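Long-range contacts in TonB-dependent siderophore receptor (Pseudomonas aeruginosa 39016, PDB 5NEC), which probably takes up ferric siderophores, and drugs conjugated to them, across the outer membrane as a TonB-dependent beta-barrel receptor: residues 327-332 / 386-391; 376-381 / 418-423. All coordinates share one frame; numbering follows the deposited sequence.

Contact 1 of 2, residues 327-332 / 386-391; sequences SVWRRQ and GSNKCN
S387 sends its carbonyl O obliquely to the five-membered part of the W329 indole, 4.1 Å from W329 NE1. Next in the loop, N388 lays its CB on the same indole in a CH-pi contact, 3.3 Å from the centroid of the six-membered ring and only 3° off the ring normal. W329 meets it there because its CG is anti to the backbone N (chi1 172°), which carries the indole out over the loop. The N388 amide does not lie flat on the ring: its plane is turned 67° from the indole, and OD1 instead accepts a hydrogen bond from NZ of K389, which also reaches Q320. The other face of the indole carries CB of R331, offset toward the rim, so the ring is sandwiched between its own strand and the loop. Further along, C390 directs SG at the strand, 3.7 Å from W329 CA, and SG is joined in a disulfide to C403. C390 CB lies 3.1 Å from S327 OG, a hydroxyl that bonds to N325. N391 then passes the start of the strand, its OD1 turned to S393. No hydrogen bond crosses between 327-332 and 386-391, which implies that the loop meets the barrel strand through dispersion and CH-pi contacts, while the disulfide ties it covalently to strand 403-405.

Contact 2 of 2, residues 376-381 / 418-423; sequences GYIVDT and SITRKY
The carbonyl O of T420 accepts a hydrogen bond from I378 N at 2.7 Å and also receives the CA-H of Y377. T420 N returns a bond of 3.1 Å to I378 O, making this the hydrogen-bonded pair of an antiparallel two-strand arrangement. K422 N to G376 O and D380 N to S418 O extend the pairing at its two ends; a water bridges D380 OD2 and S418 N beyond. R421 makes a CH-pi contact: its CD lies over one face of the Y377 ring, 3.9 Å from the centroid and offset toward the rim. Torsions of -74° at chi2 and -63° at chi3 bend the arginine chain, and the guanidinium stands 74° from the phenol plane, with its NE in a salt bridge to D375. I419 brings CG2 to within 3.5 Å of Y377 CD1, approaching obliquely. On the face bearing I378 and T420, I378 CG1 touches K422 CG at 3.8 Å. Short strand 419-421 thus pairs with the end of strand 357-379 at the protein surface, while Y377 and R421 both pack against V336 of strand 327-354 and Y377 OH bonds to D310 of strand 296-316.

How the contacts relate
Contacts 1 and 2 show how two adjacent barrel strands can each be joined to residues that follow the second of them in the chain. Their centres lie 18 Å apart on the same side of the chain's centre, about 33 and 31 Å from it, and strands 327-354 and 357-379 are antiparallel neighbours. Along the chain the segments alternate: 386-391, in the loop that follows strand 357-379, packs back on strand 327-354, whereas 418-423 comes later and pairs with strand 357-379 itself. The two contacts meet directly. W329 NE1 approaches T381 O at 3.3 Å in a weak hydrogen bond, Q332 CD packs 3.5 Å from V379 CG2, and Q332 CB lies 3.6 Å from T381 CG2.

Contact 1 of 2, residues 327-332 / 386-391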
loop_
_atom_site.group_PDB
_atom_site.type_symbol
_atom_site.label_atom_id
_atom_site.label_comp_id
_atom_site.label_asym_id
_atom_site.label_seq_id
_atom_site.Cartn_x
_atom_site.Cartn_y
_atom_site.Cartn_z
ATOM N N SER A 327 -15.752 14.454 -28.080
ATOM C CA SER A 327 -16.482 14.728 -26.835
ATOM C C SER A 327 -16.393 13.602 -25.795
ATOM O O SER A 327 -15.953 12.480 -26.076
ATOM C CB SER A 327 -17.940 15.042 -27.142
ATOM O OG SER A 327 -18.609 13.897 -27.586
ATOM N N VAL A 328 -16.808 13.928 -24.575
ATOM C CA VAL A 328 -16.696 13.024 -23.418
ATOM C C VAL A 328 -17.966 13.082 -22.572
ATOM O O VAL A 328 -18.327 14.156 -22.091
ATOM C CB VAL A 328 -15.499 13.427 -22.527
ATOM C CG1 VAL A 328 -15.468 12.608 -21.245
ATOM C CG2 VAL A 328 -14.177 13.294 -23.287
ATOM N N TRP A 329 -18.601 11.935 -22.357
ATOM C CA TRP A 329 -19.680 11.831 -21.370
ATOM C C TRP A 329 -19.089 11.775 -19.942
ATOM O O TRP A 329 -18.228 10.938 -19.657
ATOM C CB TRP A 329 -20.520 10.593 -21.646
ATOM C CG TRP A 329 -21.525 10.268 -20.618
ATOM C CD1 TRP A 329 -22.413 11.115 -20.056
ATOM C CD2 TRP A 329 -21.763 8.982 -20.042
ATOM N NE1 TRP A 329 -23.218 10.433 -19.156
ATOM C CE2 TRP A 329 -22.829 9.121 -19.126
ATOM C CE3 TRP A 329 -21.179 7.724 -20.210
ATOM C CZ2 TRP A 329 -23.320 8.053 -18.370
ATOM C CZ3 TRP A 329 -21.682 6.646 -19.474
ATOM C CH2 TRP A 329 -22.746 6.829 -18.561
ATOM N N ARG A 330 -19.526 12.688 -19.079
ATOM C CA ARG A 330 -19.106 12.704 -17.666
ATOM C C ARG A 330 -19.919 11.704 -16.863
ATOM O O ARG A 330 -20.879 12.044 -16.191
ATOM C CB ARG A 330 -19.238 14.087 -17.060
ATOM C CG ARG A 330 -18.186 15.037 -17.583
ATOM C CD ARG A 330 -18.518 16.439 -17.122
ATOM N NE ARG A 330 -17.456 17.411 -17.346
ATOM C CZ ARG A 330 -17.650 18.697 -17.653
ATOM N NH1 ARG A 330 -18.875 19.190 -17.827
ATOM N NH2 ARG A 330 -16.604 19.498 -17.830
ATOM N N ARG A 331 -19.529 10.449 -16.973
ATOM C CA ARG A 331 -20.158 9.409 -16.192
ATOM C C ARG A 331 -19.738 9.598 -14.727
ATOM O O ARG A 331 -18.596 9.965 -14.379
ATOM C CB ARG A 331 -19.826 8.013 -16.705
ATOM C CG ARG A 331 -19.260 7.013 -15.735
ATOM C CD ARG A 331 -20.218 6.347 -14.775
ATOM N NE ARG A 331 -19.761 4.958 -14.682
ATOM C CZ ARG A 331 -20.037 4.071 -13.731
ATOM N NH1 ARG A 331 -20.835 4.351 -12.704
ATOM N NH2 ARG A 331 -19.499 2.874 -13.832
ATOM N N GLN A 332 -20.695 9.302 -13.892
ATOM C CA GLN A 332 -20.653 9.571 -12.496
ATOM C C GLN A 332 -20.482 8.225 -11.825
ATOM O O GLN A 332 -21.195 7.285 -12.128
ATOM C CB GLN A 332 -21.981 10.244 -12.165
ATOM C CG GLN A 332 -22.404 10.219 -10.748
ATOM C CD GLN A 332 -22.923 8.890 -10.277
ATOM O OE1 GLN A 332 -22.381 8.361 -9.315
ATOM N NE2 GLN A 332 -23.926 8.333 -10.934
ATOM N N GLY A 386 -29.618 9.395 -26.224
ATOM C CA GLY A 386 -29.439 8.012 -25.760
ATOM C C GLY A 386 -28.812 7.860 -24.374
ATOM O O GLY A 386 -28.010 6.945 -24.178
ATOM N N SER A 387 -29.147 8.768 -23.446
ATOM C CA SER A 387 -28.625 8.772 -22.039
ATOM C C SER A 387 -27.142 9.141 -21.843
ATOM O O SER A 387 -26.813 9.985 -21.006
ATOM C CB SER A 387 -28.915 7.432 -21.326
ATOM O OG SER A 387 -30.229 6.970 -21.607
ATOM N N ASN A 388 -26.252 8.522 -22.616
ATOM C CA ASN A 388 -24.795 8.626 -22.396
ATOM C C ASN A 388 -23.991 8.948 -23.681
ATOM O O ASN A 388 -22.771 8.753 -23.705
ATOM C CB ASN A 388 -24.295 7.313 -21.776
ATOM C CG ASN A 388 -24.637 6.098 -22.616
ATOM O OD1 ASN A 388 -24.991 6.212 -23.782
ATOM N ND2 ASN A 388 -24.508 4.927 -22.029
ATOM N N LYS A 389 -24.660 9.456 -24.727
ATOM C CA LYS A 389 -23.989 9.835 -25.979
ATOM C C LYS A 389 -23.867 11.347 -26.099
ATOM O O LYS A 389 -24.707 12.086 -25.594
ATOM C CB LYS A 389 -24.733 9.264 -27.192
ATOM C CG LYS A 389 -24.896 7.746 -27.181
ATOM C CD LYS A 389 -23.537 7.075 -27.273
ATOM C CE LYS A 389 -23.653 5.574 -27.494
ATOM N NZ LYS A 389 -24.097 4.865 -26.260
ATOM N N CYS A 390 -22.817 11.776 -26.795
ATOM C CA CYS A 390 -22.360 13.176 -26.860
ATOM C C CYS A 390 -21.770 13.458 -28.228
ATOM O O CYS A 390 -21.274 12.559 -28.885
ATOM C CB CYS A 390 -21.198 13.446 -25.892
ATOM S SG CYS A 390 -21.578 13.312 -24.172
ATOM N N ASN A 391 -21.755 14.732 -28.585
ATOM C CA ASN A 391 -21.004 15.217 -29.751
ATOM C C ASN A 391 -20.766 16.717 -29.478
ATOM O O ASN A 391 -21.301 17.254 -28.497
ATOM C CB ASN A 391 -21.782 14.960 -31.063
ATOM C CG ASN A 391 -23.156 15.574 -31.057
ATOM O OD1 ASN A 391 -23.319 16.777 -30.808
ATOM N ND2 ASN A 391 -24.171 14.753 -31.271
#

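Contact 2 of 2, residues 376-381 / 418-423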
loop_
_atom_site.group_PDB
_atom_site.type_symbol
_atom_site.label_atom_id
_atom_site.label_comp_id
_atom_site.label_asym_id
_atom_site.label_seq_id
_atom_site.Cartn_x
_atom_site.Cartn_y
_atom_site.Cartn_z
ATOM N N GLY A 376 -24.985 4.296 -1.779
ATOM C CA GLY A 376 -24.513 5.147 -2.851
ATOM C C GLY A 376 -25.464 6.299 -3.110
ATOM O O GLY A 376 -26.307 6.598 -2.277
ATOM N N TYR A 377 -25.313 6.937 -4.268
ATOM C CA TYR A 377 -26.142 8.046 -4.705
ATOM C C TYR A 377 -26.846 7.674 -6.012
ATOM O O TYR A 377 -26.394 6.804 -6.722
ATOM C CB TYR A 377 -25.295 9.297 -4.961
ATOM C CG TYR A 377 -24.644 9.899 -3.748
ATOM C CD1 TYR A 377 -25.337 10.800 -2.924
ATOM C CD2 TYR A 377 -23.328 9.596 -3.420
ATOM C CE1 TYR A 377 -24.745 11.364 -1.800
ATOM C CE2 TYR A 377 -22.722 10.152 -2.300
ATOM C CZ TYR A 377 -23.438 11.030 -1.490
ATOM O OH TYR A 377 -22.816 11.586 -0.401
ATOM N N ILE A 378 -27.969 8.326 -6.290
ATOM C CA ILE A 378 -28.671 8.261 -7.550
ATOM C C ILE A 378 -28.475 9.623 -8.177
ATOM O O ILE A 378 -28.816 10.625 -7.567
ATOM C CB ILE A 378 -30.189 8.029 -7.333
ATOM C CG1 ILE A 378 -30.454 6.682 -6.666
ATOM C CG2 ILE A 378 -30.976 8.143 -8.640
ATOM C CD1 ILE A 378 -31.721 6.725 -5.836
ATOM N N VAL A 379 -27.927 9.660 -9.386
ATOM C CA VAL A 379 -27.488 10.917 -10.001
ATOM C C VAL A 379 -27.993 10.994 -11.447
ATOM O O VAL A 379 -27.840 10.053 -12.203
ATOM C CB VAL A 379 -25.959 11.038 -10.030
ATOM C CG1 VAL A 379 -25.523 12.419 -10.513
ATOM C CG2 VAL A 379 -25.351 10.734 -8.661
ATOM N N ASP A 380 -28.580 12.119 -11.827
ATOM C CA ASP A 380 -28.985 12.332 -13.208
ATOM C C ASP A 380 -27.795 12.808 -14.050
ATOM O O ASP A 380 -27.346 13.950 -13.905
ATOM C CB ASP A 380 -30.114 13.369 -13.268
ATOM C CG ASP A 380 -30.750 13.485 -14.650
ATOM O OD1 ASP A 380 -30.428 12.679 -15.571
ATOM O OD2 ASP A 380 -31.599 14.396 -14.781
ATOM N N THR A 381 -27.297 11.929 -14.922
ATOM C CA THR A 381 -26.296 12.292 -15.922
ATOM C C THR A 381 -26.787 12.197 -17.400
ATOM O O THR A 381 -25.981 12.064 -18.323
ATOM C CB THR A 381 -25.045 11.426 -15.754
ATOM O OG1 THR A 381 -25.422 10.059 -15.868
ATOM C CG2 THR A 381 -24.372 11.703 -14.382
ATOM N N SER A 418 -29.997 16.163 -10.253
ATOM C CA SER A 418 -30.345 15.707 -8.908
ATOM C C SER A 418 -29.311 14.701 -8.391
ATOM O O SER A 418 -28.819 13.869 -9.150
ATOM C CB SER A 418 -31.743 15.087 -8.884
ATOM O OG SER A 418 -31.851 14.086 -9.873
ATOM N N ILE A 419 -28.962 14.844 -7.116
ATOM C CA ILE A 419 -28.164 13.885 -6.364
ATOM C C ILE A 419 -29.012 13.502 -5.150
ATOM O O ILE A 419 -29.291 14.349 -4.312
ATOM C CB ILE A 419 -26.846 14.519 -5.856
ATOM C CG1 ILE A 419 -25.988 15.012 -7.026
ATOM C CG2 ILE A 419 -26.024 13.524 -5.037
ATOM C CD1 ILE A 419 -24.730 15.751 -6.606
ATOM N N THR A 420 -29.428 12.248 -5.047
ATOM C CA THR A 420 -30.031 11.762 -3.806
ATOM C C THR A 420 -29.334 10.472 -3.378
ATOM O O THR A 420 -28.931 9.682 -4.220
ATOM C CB THR A 420 -31.560 11.551 -3.954
ATOM O OG1 THR A 420 -31.827 10.644 -5.026
ATOM C CG2 THR A 420 -32.272 12.879 -4.241
ATOM N N ARG A 421 -29.174 10.276 -2.072
ATOM C CA ARG A 421 -28.737 8.993 -1.511
ATOM C C ARG A 421 -29.768 7.893 -1.824
ATOM O O ARG A 421 -30.963 8.156 -1.811
ATOM C CB ARG A 421 -28.572 9.109 0.008
ATOM C CG ARG A 421 -27.290 9.771 0.476
ATOM C CD ARG A 421 -26.092 8.842 0.290
ATOM N NE ARG A 421 -26.189 7.618 1.094
ATOM C CZ ARG A 421 -25.945 7.532 2.406
ATOM N NH1 ARG A 421 -25.591 8.609 3.091
ATOM N NH2 ARG A 421 -26.049 6.360 3.048
ATOM N N LYS A 422 -29.299 6.679 -2.115
ATOM C CA LYS A 422 -30.173 5.508 -2.287
ATOM C C LYS A 422 -30.875 5.144 -0.990
ATOM O O LYS A 422 -32.033 4.766 -1.008
ATOM C CB LYS A 422 -29.380 4.261 -2.732
ATOM C CG LYS A 422 -28.919 4.279 -4.158
ATOM C CD LYS A 422 -28.176 3.008 -4.548
ATOM C CE LYS A 422 -27.574 3.176 -5.947
ATOM N NZ LYS A 422 -26.451 2.233 -6.220
ATOM N N TYR A 423 -30.142 5.219 0.121
ATOM C CA TYR A 423 -30.613 4.782 1.418
ATOM C C TYR A 423 -31.183 3.360 1.373
ATOM O O TYR A 423 -32.161 3.056 2.017
ATOM C CB TYR A 423 -31.607 5.793 1.976
ATOM C CG TYR A 423 -30.976 7.069 2.499
ATOM C CD1 TYR A 423 -29.886 7.029 3.398
ATOM C CD2 TYR A 423 -31.476 8.332 2.124
ATOM C CE1 TYR A 423 -29.320 8.196 3.886
ATOM C CE2 TYR A 423 -30.909 9.506 2.618
ATOM C CZ TYR A 423 -29.846 9.423 3.502
ATOM O OH TYR A 423 -29.265 10.544 4.007
HETATM O O HOH W 1 -31.725 16.077 -12.646
#